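Local coordinates for bilirubin-inducible fluorescent protein UnaG (Anguilla japonica, PDB 4I3B) that binds unconjugated bilirubin with high affinity inside its beta-barrel and fluoresces green when the bilirubin-bound form is excited, at residues D49-K54 with V67-G72. Numbering follows the deposited sequence.
Sequences DKMTVK and VKFKLG. With BLR (3-[5-[(Z)-(4-ethenyl-3-methyl-5-oxidanylidene-pyrrol-2-ylidene)methyl]-2-[[5-[(Z)-(3-ethenyl-4-methyl-5-oxidanylidene-pyrrol-2-ylidene)methyl]-3-(3-hydroxy-3-oxopropyl)-4-methyl-1H-pyrrol-2-yl]methyl]-4-methyl-1H-pyrrol-3-yl]propanoic acid), chain G.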
ATOM      1  N   ASP A  49       4.018   2.530  17.314  1.00 26.22           N
ATOM      2  CA  ASP A  49       4.841   1.582  16.561  1.00 24.30           C
ATOM      3  C   ASP A  49       4.097   0.344  16.075  1.00 21.46           C
ATOM      4  O   ASP A  49       4.717  -0.547  15.519  1.00 21.12           O
ATOM      5  CB  ASP A  49       6.056   1.150  17.382  1.00 25.65           C
ATOM      6  CG  ASP A  49       5.688   0.227  18.521  1.00 29.85           C
ATOM      7  OD1 ASP A  49       4.481   0.122  18.841  1.00 30.19           O
ATOM      8  OD2 ASP A  49       6.607  -0.383  19.108  1.00 33.23           O
ATOM      9  N   LYS A  50       2.782   0.271  16.285  1.00 22.52           N
ATOM     10  CA  LYS A  50       1.982  -0.833  15.739  1.00 23.06           C
ATOM     11  C   LYS A  50       0.845  -0.261  14.922  1.00 20.85           C
ATOM     12  O   LYS A  50       0.226   0.726  15.324  1.00 21.97           O
ATOM     13  CB  LYS A  50       1.426  -1.720  16.851  1.00 22.49           C
ATOM     14  CG  LYS A  50       2.492  -2.641  17.480  1.00 24.95           C
ATOM     15  CD  LYS A  50       1.954  -3.368  18.723  1.00 27.55           C
ATOM     16  CE  LYS A  50       1.924  -2.460  19.958  1.00 31.53           C
ATOM     17  NZ  LYS A  50       3.282  -1.894  20.315  1.00 34.29           N
ATOM     18  N   MET A  51       0.575  -0.864  13.767  1.00 17.12           N
ATOM     19  CA  MET A  51      -0.505  -0.399  12.895  1.00 15.06           C
ATOM     20  C   MET A  51      -1.332  -1.540  12.367  1.00 13.55           C
ATOM     21  O   MET A  51      -0.853  -2.656  12.188  1.00 15.12           O
ATOM     22  CB  MET A  51       0.069   0.392  11.698  1.00 17.24           C
ATOM     23  CG  MET A  51       0.894   1.588  12.129  1.00 16.92           C
ATOM     24  SD  MET A  51       1.585   2.545  10.761  1.00 19.80           S
ATOM     25  CE  MET A  51       0.121   3.183   9.962  1.00 20.47           C
ATOM     26  N   THR A  52      -2.592  -1.231  12.087  1.00 12.74           N
ATOM     27  CA  THR A  52      -3.470  -2.123  11.344  1.00 12.02           C
ATOM     28  C   THR A  52      -4.054  -1.324  10.204  1.00 10.54           C
ATOM     29  O   THR A  52      -4.491  -0.192  10.407  1.00 13.73           O
ATOM     30  CB  THR A  52      -4.600  -2.622  12.226  1.00 14.69           C
ATOM     31  OG1 THR A  52      -4.047  -3.415  13.278  1.00 17.41           O
ATOM     32  CG2 THR A  52      -5.573  -3.458  11.451  1.00 14.32           C
ATOM     33  N   VAL A  53      -4.028  -1.882   9.003  1.00 10.72           N
ATOM     34  CA  VAL A  53      -4.635  -1.218   7.854  1.00 10.68           C
ATOM     35  C   VAL A  53      -5.655  -2.189   7.262  1.00 10.55           C
ATOM     36  O   VAL A  53      -5.305  -3.320   6.890  1.00 11.31           O
ATOM     37  CB  VAL A  53      -3.610  -0.798   6.779  1.00 12.36           C
ATOM     38  CG1 VAL A  53      -4.335  -0.062   5.620  1.00 14.19           C
ATOM     39  CG2 VAL A  53      -2.575   0.121   7.384  1.00 12.16           C
ATOM     40  N   LYS A  54      -6.919  -1.760   7.226  1.00 10.51           N
ATOM     41  CA  LYS A  54      -7.959  -2.520   6.565  1.00 10.60           C
ATOM     42  C   LYS A  54      -8.232  -1.846   5.218  1.00 10.04           C
ATOM     43  O   LYS A  54      -8.351  -0.622   5.150  1.00 11.35           O
ATOM     44  CB  LYS A  54      -9.236  -2.528   7.385  1.00 13.84           C
ATOM     45  CG  LYS A  54     -10.357  -3.299   6.716  1.00 20.42           C
ATOM     46  CD  LYS A  54     -11.661  -3.309   7.524  1.00 26.16           C
ATOM     47  CE  LYS A  54     -12.861  -3.689   6.646  1.00 27.50           C
ATOM     48  NZ  LYS A  54     -14.138  -3.673   7.462  1.00 31.96           N
ATOM     49  N   VAL A  67      -3.583  -5.676   6.734  1.00 11.28           N
ATOM     50  CA  VAL A  67      -2.272  -6.013   7.254  1.00 11.02           C
ATOM     51  C   VAL A  67      -2.157  -5.458   8.666  1.00 11.61           C
ATOM     52  O   VAL A  67      -2.747  -4.412   9.000  1.00 11.37           O
ATOM     53  CB  VAL A  67      -1.125  -5.459   6.386  1.00 11.49           C
ATOM     54  CG1 VAL A  67      -1.058  -6.174   5.027  1.00 11.73           C
ATOM     55  CG2 VAL A  67      -1.225  -3.964   6.205  1.00  9.89           C
ATOM     56  N   LYS A  68      -1.415  -6.180   9.507  0.79 12.27           N
ATOM     57  CA  LYS A  68      -1.122  -5.782  10.876  0.79 14.45           C
ATOM     58  C   LYS A  68       0.370  -5.955  11.085  0.79 12.86           C
ATOM     59  O   LYS A  68       0.905  -7.022  10.788  0.79 14.42           O
ATOM     60  CB  LYS A  68      -1.845  -6.698  11.877  0.79 17.01           C
ATOM     61  CG  LYS A  68      -3.351  -6.621  11.888  0.79 23.14           C
ATOM     62  CD  LYS A  68      -3.920  -7.396  13.079  0.79 27.65           C
ATOM     63  CE  LYS A  68      -5.373  -7.026  13.341  0.79 30.16           C
ATOM     64  NZ  LYS A  68      -5.967  -7.784  14.483  0.79 32.42           N
ATOM     65  N   PHE A  69       1.039  -4.946  11.622  1.00 12.30           N
ATOM     66  CA  PHE A  69       2.477  -5.035  11.810  1.00 12.12           C
ATOM     67  C   PHE A  69       2.986  -4.138  12.920  1.00 12.86           C
ATOM     68  O   PHE A  69       2.317  -3.184  13.339  1.00 14.45           O
ATOM     69  CB  PHE A  69       3.210  -4.683  10.504  1.00 10.54           C
ATOM     70  CG  PHE A  69       2.822  -3.334   9.939  1.00 10.47           C
ATOM     71  CD1 PHE A  69       3.465  -2.173  10.376  1.00 12.31           C
ATOM     72  CD2 PHE A  69       1.829  -3.225   8.971  1.00 12.10           C
ATOM     73  CE1 PHE A  69       3.116  -0.908   9.850  1.00 11.80           C
ATOM     74  CE2 PHE A  69       1.481  -1.978   8.458  1.00 10.93           C
ATOM     75  CZ  PHE A  69       2.124  -0.826   8.903  1.00 12.45           C
ATOM     76  N   LYS A  70       4.184  -4.465  13.377  0.63 12.56           N
ATOM     77  CA  LYS A  70       4.947  -3.639  14.282  0.63 13.73           C
ATOM     78  C   LYS A  70       6.133  -3.063  13.503  0.63 12.92           C
ATOM     79  O   LYS A  70       6.814  -3.785  12.776  0.63 11.54           O
ATOM     80  CB  LYS A  70       5.408  -4.502  15.462  0.63 16.47           C
ATOM     81  CG  LYS A  70       6.330  -3.796  16.440  0.63 17.14           C
ATOM     82  CD  LYS A  70       6.506  -4.611  17.712  0.63 22.95           C
ATOM     83  CE  LYS A  70       7.751  -4.184  18.468  0.63 24.85           C
ATOM     84  NZ  LYS A  70       7.705  -2.762  18.922  0.63 27.13           N
ATOM     85  N   LEU A  71       6.399  -1.769  13.644  1.00 13.54           N
ATOM     86  CA  LEU A  71       7.519  -1.164  12.932  0.80 14.78           C
ATOM     87  C   LEU A  71       8.786  -1.951  13.192  1.00 13.12           C
ATOM     88  O   LEU A  71       9.098  -2.294  14.345  1.00 16.98           O
ATOM     89  CB  LEU A  71       7.734   0.288  13.362  0.80 17.50           C
ATOM     90  CG  LEU A  71       6.565   1.224  13.058  0.80 18.53           C
ATOM     91  CD1 LEU A  71       6.829   2.618  13.601  0.80 22.04           C
ATOM     92  CD2 LEU A  71       6.318   1.281  11.566  0.80 18.20           C
ATOM     93  N   GLY A  72       9.532  -2.222  12.134  1.00 13.34           N
ATOM     94  CA  GLY A  72      10.801  -2.898  12.238  1.00 14.67           C
ATOM     95  C   GLY A  72      10.731  -4.409  12.293  1.00 13.55           C
ATOM     96  O   GLY A  72      11.765  -5.059  12.282  1.00 16.05           O
TER
HETATM   97  CHA BLR G 201      -3.969  -0.869  -1.393  1.00  9.07           C
HETATM   98  NA  BLR G 201      -2.663  -0.512   0.743  1.00  9.01           N
HETATM   99  C1A BLR G 201      -3.346  -1.340  -0.092  1.00  8.94           C
HETATM  100  C2A BLR G 201      -3.255  -2.638   0.385  1.00  8.73           C
HETATM  101  C3A BLR G 201      -2.474  -2.579   1.540  1.00  8.64           C
HETATM  102  C4A BLR G 201      -2.126  -1.250   1.743  1.00  9.52           C
HETATM  103  CMA BLR G 201      -2.095  -3.731   2.422  1.00 10.59           C
HETATM  104  CAA BLR G 201      -3.891  -3.849  -0.223  1.00 10.02           C
HETATM  105  CBA BLR G 201      -2.937  -4.685  -0.980  1.00 10.91           C
HETATM  106  CGA BLR G 201      -3.550  -5.910  -1.558  1.00 11.26           C
HETATM  107  O1A BLR G 201      -4.785  -5.962  -1.825  1.00 11.02           O
HETATM  108  O2A BLR G 201      -2.765  -6.911  -1.731  1.00 12.11           O
HETATM  109  CHB BLR G 201      -1.316  -0.769   2.875  1.00  9.98           C
HETATM  110  NB  BLR G 201      -1.809   1.636   2.793  1.00 10.08           N
HETATM  111  C1B BLR G 201      -1.178   0.507   3.360  1.00 10.26           C
HETATM  112  C2B BLR G 201      -0.391   0.935   4.446  1.00  8.31           C
HETATM  113  C3B BLR G 201      -0.492   2.202   4.625  1.00  9.89           C
HETATM  114  C4B BLR G 201      -1.388   2.860   3.587  1.00 10.56           C
HETATM  115  CMB BLR G 201       0.434  -0.024   5.281  1.00 10.51           C
HETATM  116  OB  BLR G 201      -1.747   3.966   3.373  1.00 10.48           O
HETATM  117  CAB BLR G 201       0.159   3.027   5.673  1.00 11.29           C
HETATM  118  CBB BLR G 201       0.013   4.381   5.793  1.00 11.78           C
HETATM  119  NC  BLR G 201      -5.466  -4.056  -5.330  1.00 11.07           N
HETATM  120  C1C BLR G 201      -6.485  -4.954  -6.051  1.00 12.05           C
HETATM  121  C2C BLR G 201      -5.571  -5.900  -6.752  1.00 11.26           C
HETATM  122  C3C BLR G 201      -4.332  -5.649  -6.503  1.00  9.08           C
HETATM  123  C4C BLR G 201      -4.160  -4.571  -5.653  1.00 10.58           C
HETATM  124  CMC BLR G 201      -6.145  -7.001  -7.577  1.00 12.81           C
HETATM  125  OC  BLR G 201      -7.677  -4.828  -6.033  1.00 14.02           O
HETATM  126  CAC BLR G 201      -3.170  -6.414  -6.990  1.00 10.60           C
HETATM  127  CBC BLR G 201      -3.106  -6.946  -8.235  1.00 11.63           C
HETATM  128  CHD BLR G 201      -3.011  -4.033  -5.174  1.00  9.10           C
HETATM  129  ND  BLR G 201      -3.814  -2.444  -3.335  1.00  9.01           N
HETATM  130  C1D BLR G 201      -2.883  -3.006  -4.129  1.00  9.53           C
HETATM  131  C2D BLR G 201      -1.587  -2.401  -3.759  1.00  7.22           C
HETATM  132  C3D BLR G 201      -1.805  -1.491  -2.757  1.00  8.66           C
HETATM  133  C4D BLR G 201      -3.240  -1.501  -2.422  1.00  8.40           C
HETATM  134  CMD BLR G 201      -0.306  -2.759  -4.437  1.00  9.62           C
HETATM  135  CAD BLR G 201      -0.738  -0.676  -2.077  1.00  8.55           C
HETATM  136  CBD BLR G 201      -0.708   0.732  -2.637  1.00  9.06           C
HETATM  137  CGD BLR G 201      -1.733   1.586  -1.984  1.00  9.44           C
HETATM  138  O1D BLR G 201      -2.605   2.128  -2.686  1.00  9.49           O
HETATM  139  O2D BLR G 201      -1.714   1.805  -0.750  1.00  9.44           O
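Two lysines share the carboxylate of Asp49, one on each oxygen. Across the strands Lys70 NZ, in one of the two conformers of its side chain, forms a salt bridge to Asp49 OD2 at 2.6 Å, while Lys50 NZ, brought round by bends late in its chain, donates to Asp49 OD1 on the syn side at 2.8 Å. With Lys70 so placed, Lys50 NZ and Lys70 NZ are 4.7 Å apart, and the carboxylate that both grip probably offsets their like charge. Without that carboxylate, as with an alanine here, both ammonium groups would probably lose their shared counter-charge, and their chains would be freer to turn. The backbone of Asp49 is engaged as well, since its O accepts a nearly straight bond from Leu71 N.

From there the strands run antiparallel, with paired bonds at Met51–Phe69 and Val53–Val67. Thr52 and Lys68, on the same face as Lys50 and Lys70, lie alongside each other; beta-branched threonine suits an extended strand, and lysine can lay its methylenes on the sheet while its ammonium reaches solvent. Apolar side chains fill the inner face. Phe69 CG sits between its backbone N and carbonyl carbon (chi1 55°), which brings the ring beside Met51: CZ is 3.7 Å from Met51 CB, and SD makes an oblique Met-aromatic contact, 4.9 Å from the ring centroid. Farther along, Val53 CG2 and Val67 CG1 each come within 3.7 Å of a bilirubin methyl, CMB and CMA respectively, and Phe69 turns its ring edge to CMB. Polar outside and apolar inside, this beta-hairpin forms part of the wall of the ligand-holding barrel of the fatty-acid-binding protein family.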